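Local structure of thermospermine synthase ACAULIS protein (Medicago truncatula, 6BQ4) at residues 54-59 with 131-136; 101-106 with 124-129. The protein probably makes thermospermine by transferring an aminopropyl group from decarboxylated S-adenosylmethionine to spermidine, and binds adenosine in its active-site cleft. All blocks are in the same frame, centred on the assembly; numbering follows the deposited sequence. Where two conformers were deposited one is given.

Contacts 1 and 2 both use strand 127-132 of the parallel part of the Rossmann-like sheet, contact 2 at its start and contact 1 at its far end. Their centres lie about 25 Å apart, yet they touch where Cys131 packs on Phe106. Along the chain, 54-59 comes first, then 101-106 and 124-129, and finally 131-136, so contact 2 falls entirely within the sequence spanned by contact 1. Contact 2 pairs strands 104-107 and 127-132 side by side in a beta-alpha-beta unit. Contact 1 joins the end of that second strand to the N-terminal antiparallel sheet, at the adenosine site, thereby linking the two parts of the subunit where the ligand binds.

Contact 1 of 2, residues 54-59 with 131-136; sequences SQYQDI and CDIDEE. With ADN (adenosine), chain C.
Asp134 OD2 accepts two hydrogen bonds from the 54-59 turn. Ser54 OG, 2.6 Å from Asp134 OD2, gives its proton on the syn side, 30° out of the carboxylate plane. Gln57 NE2 takes the anti lone pair of Asp134 OD2 at 2.9 Å; amide and carboxylate are nearly coplanar and the bond is almost straight (175°). With CG of Asp134 anti to its own N (chi1 -169°), the carboxylate extends into the turn, while its OD1 accepts a weak N-capping bond from Glu136 N. Ser54 OG also accepts from the backbone N of Tyr56 and Gln57, an ST turn and ST motif that orient the hydroxyl.

The Tyr56 ring crosses Ile133 at about a right angle, CZ lying 3.7 Å from Ile133 CD1, and a water links Tyr56 OH to Ile133 O. Ile133 CG2 lies over one face of the Tyr56 ring and also meets the adenine, 3.5 Å from adenosine C4. Beside it, Asp132 holds the ribose: OD1 accepts from O2' at 2.5 Å and OD2 from O3' at 2.7 Å. An Asx turn to Asp134 N and a bond from Gly111 N to OD2 steady this carboxylate. Gln57 NE2 adds a weak bond to O2'.

The Asp134 carboxylate thus acts from the second shell, holding the Gln57 amide beside the ribose, although Asp134 CB itself touches O2'; its charge is probably stabilised by the two donors and the helix N-terminus.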
ATOM      1  N   SER A  54       9.780  18.920 -19.479  1.00 45.76           N
ATOM      2  CA  SER A  54      10.501  20.146 -19.855  1.00 47.31           C
ATOM      3  C   SER A  54      11.915  20.058 -19.311  1.00 49.28           C
ATOM      4  O   SER A  54      12.214  19.145 -18.530  1.00 49.73           O
ATOM      5  CB  SER A  54       9.833  21.386 -19.235  1.00 46.51           C
ATOM      6  OG  SER A  54      10.128  21.505 -17.830  1.00 44.14           O
ATOM      7  N   GLN A  55      12.747  21.051 -19.616  1.00 50.16           N
ATOM      8  CA  GLN A  55      14.064  21.137 -18.966  1.00 54.33           C
ATOM      9  C   GLN A  55      13.984  21.248 -17.441  1.00 53.13           C
ATOM     10  O   GLN A  55      14.934  20.929 -16.766  1.00 54.79           O
ATOM     11  CB  GLN A  55      14.929  22.265 -19.545  1.00 55.99           C
ATOM     12  CG  GLN A  55      14.380  23.675 -19.389  1.00 60.48           C
ATOM     13  CD  GLN A  55      15.224  24.710 -20.116  1.00 62.71           C
ATOM     14  OE1 GLN A  55      14.924  25.076 -21.254  1.00 69.75           O
ATOM     15  NE2 GLN A  55      16.294  25.160 -19.481  1.00 64.78           N
ATOM     16  N   TYR A  56      12.842  21.661 -16.902  1.00 53.44           N
ATOM     17  CA  TYR A  56      12.715  21.946 -15.480  1.00 54.53           C
ATOM     18  C   TYR A  56      12.041  20.841 -14.678  1.00 56.27           C
ATOM     19  O   TYR A  56      12.348  20.705 -13.502  1.00 57.81           O
ATOM     20  CB  TYR A  56      11.980  23.266 -15.257  1.00 53.84           C
ATOM     21  CG  TYR A  56      12.625  24.466 -15.927  1.00 56.16           C
ATOM     22  CD1 TYR A  56      13.825  25.022 -15.431  1.00 58.62           C
ATOM     23  CD2 TYR A  56      12.053  25.041 -17.056  1.00 56.41           C
ATOM     24  CE1 TYR A  56      14.412  26.127 -16.038  1.00 60.22           C
ATOM     25  CE2 TYR A  56      12.637  26.141 -17.680  1.00 60.66           C
ATOM     26  CZ  TYR A  56      13.812  26.681 -17.170  1.00 60.80           C
ATOM     27  OH  TYR A  56      14.353  27.764 -17.811  1.00 64.48           O
ATOM     28  N   GLN A  57      11.128  20.072 -15.275  1.00 53.31           N
ATOM     29  CA  GLN A  57      10.336  19.137 -14.480  1.00 54.21           C
ATOM     30  C   GLN A  57       9.565  18.108 -15.325  1.00 50.89           C
ATOM     31  O   GLN A  57       9.344  18.275 -16.507  1.00 50.27           O
ATOM     32  CB  GLN A  57       9.395  19.917 -13.480  1.00 56.81           C
ATOM     33  CG  GLN A  57       8.495  20.994 -14.119  1.00 55.51           C
ATOM     34  CD  GLN A  57       8.319  22.278 -13.292  1.00 57.32           C
ATOM     35  OE1 GLN A  57       8.224  22.235 -12.055  1.00 54.06           O
ATOM     36  NE2 GLN A  57       8.241  23.449 -13.997  1.00 55.32           N
ATOM     37  N   ASP A  58       9.250  16.990 -14.707  1.00 49.57           N
ATOM     38  CA  ASP A  58       8.294  16.042 -15.269  1.00 51.67           C
ATOM     39  C   ASP A  58       6.908  16.546 -15.005  1.00 47.29           C
ATOM     40  O   ASP A  58       6.693  17.201 -13.989  1.00 43.79           O
ATOM     41  CB  ASP A  58       8.432  14.658 -14.627  1.00 57.08           C
ATOM     42  CG  ASP A  58       8.933  13.637 -15.588  1.00 64.69           C
ATOM     43  OD1 ASP A  58       9.572  14.033 -16.601  1.00 70.64           O
ATOM     44  OD2 ASP A  58       8.690  12.433 -15.347  1.00 70.31           O
ATOM     45  N   ILE A  59       5.981  16.213 -15.898  1.00 45.23           N
ATOM     46  CA  ILE A  59       4.633  16.735 -15.851  1.00 45.61           C
ATOM     47  C   ILE A  59       3.701  15.589 -16.038  1.00 44.18           C
ATOM     48  O   ILE A  59       3.885  14.813 -16.979  1.00 45.18           O
ATOM     49  CB  ILE A  59       4.349  17.715 -16.986  1.00 47.46           C
ATOM     50  CG1 ILE A  59       5.407  18.808 -17.019  1.00 49.85           C
ATOM     51  CG2 ILE A  59       2.989  18.348 -16.799  1.00 47.83           C
ATOM     52  CD1 ILE A  59       5.291  19.747 -18.208  1.00 52.04           C
ATOM     53  N   CYS A 131       3.887  35.323 -15.751  1.00 40.08           N
ATOM     54  CA  CYS A 131       5.312  35.130 -16.064  1.00 41.21           C
ATOM     55  C   CYS A 131       5.859  33.858 -15.476  1.00 41.13           C
ATOM     56  O   CYS A 131       6.263  33.846 -14.297  1.00 42.23           O
ATOM     57  CB  CYS A 131       6.148  36.296 -15.580  1.00 41.39           C
ATOM     58  SG  CYS A 131       7.907  36.115 -15.986  1.00 42.50           S
ATOM     59  N   ASP A 132       5.807  32.778 -16.268  1.00 41.64           N
ATOM     60  CA  ASP A 132       6.248  31.421 -15.848  1.00 41.79           C
ATOM     61  C   ASP A 132       7.476  31.034 -16.647  1.00 42.63           C
ATOM     62  O   ASP A 132       7.498  31.198 -17.863  1.00 42.19           O
ATOM     63  CB  ASP A 132       5.142  30.379 -16.081  1.00 41.99           C
ATOM     64  CG  ASP A 132       5.308  29.144 -15.189  1.00 42.37           C
ATOM     65  OD1 ASP A 132       6.305  28.407 -15.381  1.00 41.67           O
ATOM     66  OD2 ASP A 132       4.460  28.937 -14.287  1.00 38.73           O
ATOM     67  N   ILE A 133       8.464  30.496 -15.966  1.00 42.32           N
ATOM     68  CA  ILE A 133       9.725  30.128 -16.570  1.00 44.13           C
ATOM     69  C   ILE A 133       9.658  28.893 -17.492  1.00 46.70           C
ATOM     70  O   ILE A 133      10.573  28.651 -18.307  1.00 45.47           O
ATOM     71  CB  ILE A 133      10.775  29.902 -15.466  1.00 44.53           C
ATOM     72  CG1 ILE A 133      12.185  29.952 -16.040  1.00 45.12           C
ATOM     73  CG2 ILE A 133      10.529  28.608 -14.698  1.00 44.72           C
ATOM     74  CD1 ILE A 133      13.250  29.639 -15.009  1.00 46.58           C
ATOM     75  N   ASP A 134       8.584  28.103 -17.373  1.00 45.06           N
ATOM     76  CA  ASP A 134       8.470  26.846 -18.105  1.00 42.38           C
ATOM     77  C   ASP A 134       7.346  26.816 -19.131  1.00 41.58           C
ATOM     78  O   ASP A 134       6.173  26.544 -18.813  1.00 37.87           O
ATOM     79  CB  ASP A 134       8.298  25.736 -17.063  1.00 42.82           C
ATOM     80  CG  ASP A 134       8.440  24.328 -17.646  1.00 42.72           C
ATOM     81  OD1 ASP A 134       8.341  24.176 -18.906  1.00 43.16           O
ATOM     82  OD2 ASP A 134       8.641  23.394 -16.842  1.00 42.14           O
ATOM     83  N   GLU A 135       7.695  27.033 -20.393  1.00 40.81           N
ATOM     84  CA  GLU A 135       6.684  27.049 -21.456  1.00 42.31           C
ATOM     85  C   GLU A 135       5.890  25.757 -21.595  1.00 40.15           C
ATOM     86  O   GLU A 135       4.687  25.759 -21.951  1.00 41.15           O
ATOM     87  CB  GLU A 135       7.329  27.420 -22.805  1.00 43.97           C
ATOM     88  CG  GLU A 135       6.310  27.853 -23.811  1.00 47.78           C
ATOM     89  CD  GLU A 135       6.932  28.345 -25.117  1.00 52.79           C
ATOM     90  OE1 GLU A 135       8.108  27.942 -25.432  1.00 54.77           O
ATOM     91  OE2 GLU A 135       6.254  29.137 -25.820  1.00 54.94           O
ATOM     92  N   GLU A 136       6.560  24.650 -21.353  1.00 42.47           N
ATOM     93  CA  GLU A 136       5.924  23.347 -21.388  1.00 44.52           C
ATOM     94  C   GLU A 136       4.843  23.167 -20.348  1.00 43.23           C
ATOM     95  O   GLU A 136       3.830  22.496 -20.616  1.00 42.63           O
ATOM     96  CB  GLU A 136       6.949  22.232 -21.217  1.00 47.52           C
ATOM     97  CG  GLU A 136       7.980  22.130 -22.342  1.00 50.28           C
ATOM     98  CD  GLU A 136       7.366  21.907 -23.734  1.00 52.91           C
ATOM     99  OE1 GLU A 136       6.161  21.551 -23.834  1.00 53.72           O
ATOM    100  OE2 GLU A 136       8.088  22.070 -24.716  1.00 57.12           O
TER
HETATM  101  O5' ADN C 401       6.267  25.882  -9.380  1.00 45.93           O
HETATM  102  C5' ADN C 401       5.104  26.601  -9.683  1.00 41.42           C
HETATM  103  C4' ADN C 401       5.325  27.324 -10.984  1.00 43.12           C
HETATM  104  O4' ADN C 401       6.377  28.245 -10.868  1.00 40.99           O
HETATM  105  C3' ADN C 401       5.737  26.371 -12.065  1.00 41.36           C
HETATM  106  O3' ADN C 401       4.799  26.530 -13.098  1.00 44.15           O
HETATM  107  C2' ADN C 401       7.113  26.842 -12.447  1.00 41.06           C
HETATM  108  O2' ADN C 401       7.320  26.721 -13.818  1.00 43.13           O
HETATM  109  C1' ADN C 401       7.096  28.284 -12.054  1.00 41.17           C
HETATM  110  N9  ADN C 401       8.411  28.844 -11.754  1.00 38.68           N
HETATM  111  C8  ADN C 401       9.422  28.289 -11.123  1.00 39.71           C
HETATM  112  N7  ADN C 401      10.460  29.113 -11.031  1.00 40.22           N
HETATM  113  C5  ADN C 401      10.093  30.238 -11.600  1.00 38.97           C
HETATM  114  C6  ADN C 401      10.685  31.534 -11.876  1.00 40.23           C
HETATM  115  N6  ADN C 401      11.917  31.801 -11.472  1.00 41.08           N
HETATM  116  N1  ADN C 401       9.964  32.439 -12.530  1.00 38.79           N
HETATM  117  C2  ADN C 401       8.736  32.197 -12.934  1.00 40.63           C
HETATM  118  N3  ADN C 401       8.131  31.045 -12.718  1.00 35.63           N
HETATM  119  C4  ADN C 401       8.747  30.054 -12.080  1.00 38.08           C
HETATM  120  O   HOH W   1      12.764  30.109 -19.151  1.00 58.32           O

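Contact 2 of 2, residues 101-106 with 124-129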
ATOM      1  N   MET A 101      -8.777  49.972  -6.227  1.00 52.93           N
ATOM      2  CA  MET A 101      -9.076  49.734  -7.645  1.00 54.53           C
ATOM      3  C   MET A 101      -7.905  49.046  -8.322  1.00 51.92           C
ATOM      4  O   MET A 101      -7.071  49.731  -8.906  1.00 51.90           O
ATOM      5  CB  MET A 101      -9.373  51.058  -8.380  1.00 58.17           C
ATOM      6  CG  MET A 101     -10.832  51.274  -8.662  1.00 63.01           C
ATOM      7  SD  MET A 101     -11.455  50.114  -9.882  1.00 62.56           S
ATOM      8  CE  MET A 101     -11.546  51.146 -11.356  1.00 62.97           C
ATOM      9  N   PRO A 102      -7.846  47.682  -8.244  1.00 49.92           N
ATOM     10  CA  PRO A 102      -6.726  46.983  -8.822  1.00 47.42           C
ATOM     11  C   PRO A 102      -7.009  46.710 -10.276  1.00 47.83           C
ATOM     12  O   PRO A 102      -8.030  46.097 -10.629  1.00 43.85           O
ATOM     13  CB  PRO A 102      -6.650  45.694  -7.997  1.00 48.96           C
ATOM     14  CG  PRO A 102      -8.072  45.429  -7.585  1.00 49.42           C
ATOM     15  CD  PRO A 102      -8.721  46.773  -7.450  1.00 50.56           C
ATOM     16  N   LYS A 103      -6.110  47.176 -11.124  1.00 47.67           N
ATOM     17  CA  LYS A 103      -6.382  47.167 -12.557  1.00 50.52           C
ATOM     18  C   LYS A 103      -5.405  46.261 -13.317  1.00 48.75           C
ATOM     19  O   LYS A 103      -5.819  45.504 -14.229  1.00 48.67           O
ATOM     20  CB  LYS A 103      -6.344  48.602 -13.089  1.00 55.54           C
ATOM     21  CG  LYS A 103      -6.789  49.618 -12.065  1.00 60.67           C
ATOM     22  CD  LYS A 103      -7.475  50.833 -12.637  1.00 63.51           C
ATOM     23  CE  LYS A 103      -7.091  52.069 -11.827  1.00 66.36           C
ATOM     24  NZ  LYS A 103      -8.145  53.129 -11.933  1.00 71.75           N
ATOM     25  N   ASN A 104      -4.112  46.366 -12.976  1.00 45.43           N
ATOM     26  CA  ASN A 104      -3.105  45.499 -13.574  1.00 44.03           C
ATOM     27  C   ASN A 104      -2.375  44.620 -12.521  1.00 44.26           C
ATOM     28  O   ASN A 104      -2.099  45.058 -11.375  1.00 44.44           O
ATOM     29  CB  ASN A 104      -2.197  46.234 -14.532  1.00 47.07           C
ATOM     30  CG  ASN A 104      -1.253  47.134 -13.852  1.00 49.41           C
ATOM     31  OD1 ASN A 104      -1.527  47.562 -12.723  1.00 52.30           O
ATOM     32  ND2 ASN A 104      -0.133  47.502 -14.557  1.00 52.52           N
ATOM     33  N   VAL A 105      -2.127  43.360 -12.887  0.50 42.20           N
ATOM     34  CA  VAL A 105      -1.576  42.377 -11.956  0.50 40.98           C
ATOM     35  C   VAL A 105      -0.573  41.473 -12.660  0.50 40.32           C
ATOM     36  O   VAL A 105      -0.852  40.942 -13.763  0.50 39.38           O
ATOM     37  CB  VAL A 105      -2.681  41.493 -11.335  0.50 39.80           C
ATOM     38  CG1 VAL A 105      -3.503  40.834 -12.422  0.50 39.93           C
ATOM     39  CG2 VAL A 105      -2.089  40.421 -10.430  0.50 39.76           C
ATOM     40  N   PHE A 106       0.552  41.257 -11.989  1.00 37.52           N
ATOM     41  CA  PHE A 106       1.604  40.427 -12.488  1.00 38.75           C
ATOM     42  C   PHE A 106       1.669  39.152 -11.642  1.00 36.84           C
ATOM     43  O   PHE A 106       1.761  39.239 -10.387  1.00 35.46           O
ATOM     44  CB  PHE A 106       2.918  41.196 -12.359  1.00 38.07           C
ATOM     45  CG  PHE A 106       4.113  40.498 -12.962  1.00 39.68           C
ATOM     46  CD1 PHE A 106       4.852  39.566 -12.234  1.00 41.14           C
ATOM     47  CD2 PHE A 106       4.568  40.842 -14.233  1.00 41.95           C
ATOM     48  CE1 PHE A 106       5.980  38.967 -12.771  1.00 42.50           C
ATOM     49  CE2 PHE A 106       5.713  40.260 -14.785  1.00 42.05           C
ATOM     50  CZ  PHE A 106       6.431  39.330 -14.053  1.00 43.01           C
ATOM     51  N   THR A 124     -12.710  44.964 -12.160  1.00 44.99           N
ATOM     52  CA  THR A 124     -11.702  46.024 -12.162  1.00 44.60           C
ATOM     53  C   THR A 124     -10.471  45.756 -13.032  1.00 43.13           C
ATOM     54  O   THR A 124      -9.772  46.680 -13.375  1.00 44.84           O
ATOM     55  CB  THR A 124     -11.221  46.329 -10.724  1.00 44.81           C
ATOM     56  OG1 THR A 124     -10.560  45.192 -10.150  1.00 42.18           O
ATOM     57  CG2 THR A 124     -12.405  46.720  -9.847  1.00 47.72           C
ATOM     58  N   ILE A 125     -10.189  44.486 -13.348  1.00 44.32           N
ATOM     59  CA  ILE A 125      -8.889  44.084 -13.855  1.00 40.98           C
ATOM     60  C   ILE A 125      -8.881  44.292 -15.340  1.00 41.27           C
ATOM     61  O   ILE A 125      -9.748  43.806 -16.023  1.00 37.77           O
ATOM     62  CB  ILE A 125      -8.593  42.599 -13.499  1.00 41.07           C
ATOM     63  CG1 ILE A 125      -8.246  42.472 -12.009  1.00 39.55           C
ATOM     64  CG2 ILE A 125      -7.448  42.009 -14.353  1.00 40.48           C
ATOM     65  CD1 ILE A 125      -6.829  42.918 -11.658  1.00 39.18           C
ATOM     66  N   ASP A 126      -7.871  44.992 -15.848  1.00 42.33           N
ATOM     67  CA  ASP A 126      -7.769  45.206 -17.296  1.00 44.49           C
ATOM     68  C   ASP A 126      -6.539  44.536 -17.887  1.00 44.22           C
ATOM     69  O   ASP A 126      -6.504  44.338 -19.074  1.00 42.86           O
ATOM     70  CB  ASP A 126      -7.880  46.695 -17.696  1.00 47.63           C
ATOM     71  CG  ASP A 126      -6.835  47.587 -17.036  1.00 50.54           C
ATOM     72  OD1 ASP A 126      -5.610  47.268 -17.140  1.00 52.99           O
ATOM     73  OD2 ASP A 126      -7.237  48.623 -16.417  1.00 53.20           O
ATOM     74  N   LYS A 127      -5.541  44.176 -17.077  1.00 42.51           N
ATOM     75  CA  LYS A 127      -4.401  43.445 -17.566  1.00 43.47           C
ATOM     76  C   LYS A 127      -3.858  42.459 -16.506  1.00 42.72           C
ATOM     77  O   LYS A 127      -3.679  42.829 -15.334  1.00 41.82           O
ATOM     78  CB  LYS A 127      -3.301  44.401 -17.984  1.00 46.73           C
ATOM     79  CG  LYS A 127      -2.114  43.677 -18.601  1.00 51.97           C
ATOM     80  CD  LYS A 127      -1.437  44.424 -19.756  1.00 57.21           C
ATOM     81  CE  LYS A 127       0.074  44.192 -19.738  1.00 61.10           C
ATOM     82  NZ  LYS A 127       0.707  44.755 -18.484  1.00 60.55           N
ATOM     83  N   VAL A 128      -3.628  41.212 -16.952  1.00 40.73           N
ATOM     84  CA  VAL A 128      -2.929  40.162 -16.210  1.00 39.71           C
ATOM     85  C   VAL A 128      -1.717  39.656 -17.023  1.00 38.42           C
ATOM     86  O   VAL A 128      -1.881  39.067 -18.126  1.00 38.15           O
ATOM     87  CB  VAL A 128      -3.864  38.967 -15.865  1.00 39.81           C
ATOM     88  CG1 VAL A 128      -3.125  37.922 -15.019  1.00 40.40           C
ATOM     89  CG2 VAL A 128      -5.161  39.423 -15.168  1.00 39.95           C
ATOM     90  N   VAL A 129      -0.517  39.831 -16.465  1.00 37.14           N
ATOM     91  CA  VAL A 129       0.680  39.172 -16.969  1.00 37.14           C
ATOM     92  C   VAL A 129       0.971  37.915 -16.165  1.00 40.08           C
ATOM     93  O   VAL A 129       1.050  38.006 -14.935  1.00 40.14           O
ATOM     94  CB  VAL A 129       1.902  40.085 -16.858  1.00 37.20           C
ATOM     95  CG1 VAL A 129       3.174  39.396 -17.362  1.00 36.10           C
ATOM     96  CG2 VAL A 129       1.644  41.378 -17.635  1.00 37.56           C
TER
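Phe106 meets Val129 obliquely, CD2 lying 3.7 Å from Val129 CG1; with CG anti to the backbone N (chi1 -175°), its ring also contacts that of Tyr175. Asn104 and Lys127 share this side of the sheet; their polar ends turn to other partners, Asn104 to the backbone of Lys174 and Asp176, Lys127 to Glu173 in a salt bridge. On the other side, Val105 lies alongside Val128, both side chains pointing the same way; in one of its two conformers Val105 CG1 lies 3.5 Å from Val128 CG2, and Ile125 CD1 also approaches it.

Segments 104-106 and 127-129 run parallel, their axes 8° apart, and their backbones are joined by Val105 N to Lys127 O and Val129 N to Val105 O, each 2.9 Å. Where the pairing starts, Lys103 O accepts from both Asp126 N, at 2.7 Å and on a lone pair, and Lys127 N, at 3.2 Å. Thr124 OG1 donates to Pro102 O over 2.7 Å, in the carbonyl plane, while Thr124 CG2 rests 3.5 Å from Met101 SD.

Helix 114-119 connects the two strands in a beta-alpha-beta unit of the Rossmann-like domain. Backbone bonds fix their register, apolar contacts add to the pairing, Phe106 with Val129 on one face and, in that conformer, Val105 with Val128 on the other, and the Thr124 hydroxyl ties down the entry to the pair by satisfying a backbone carbonyl.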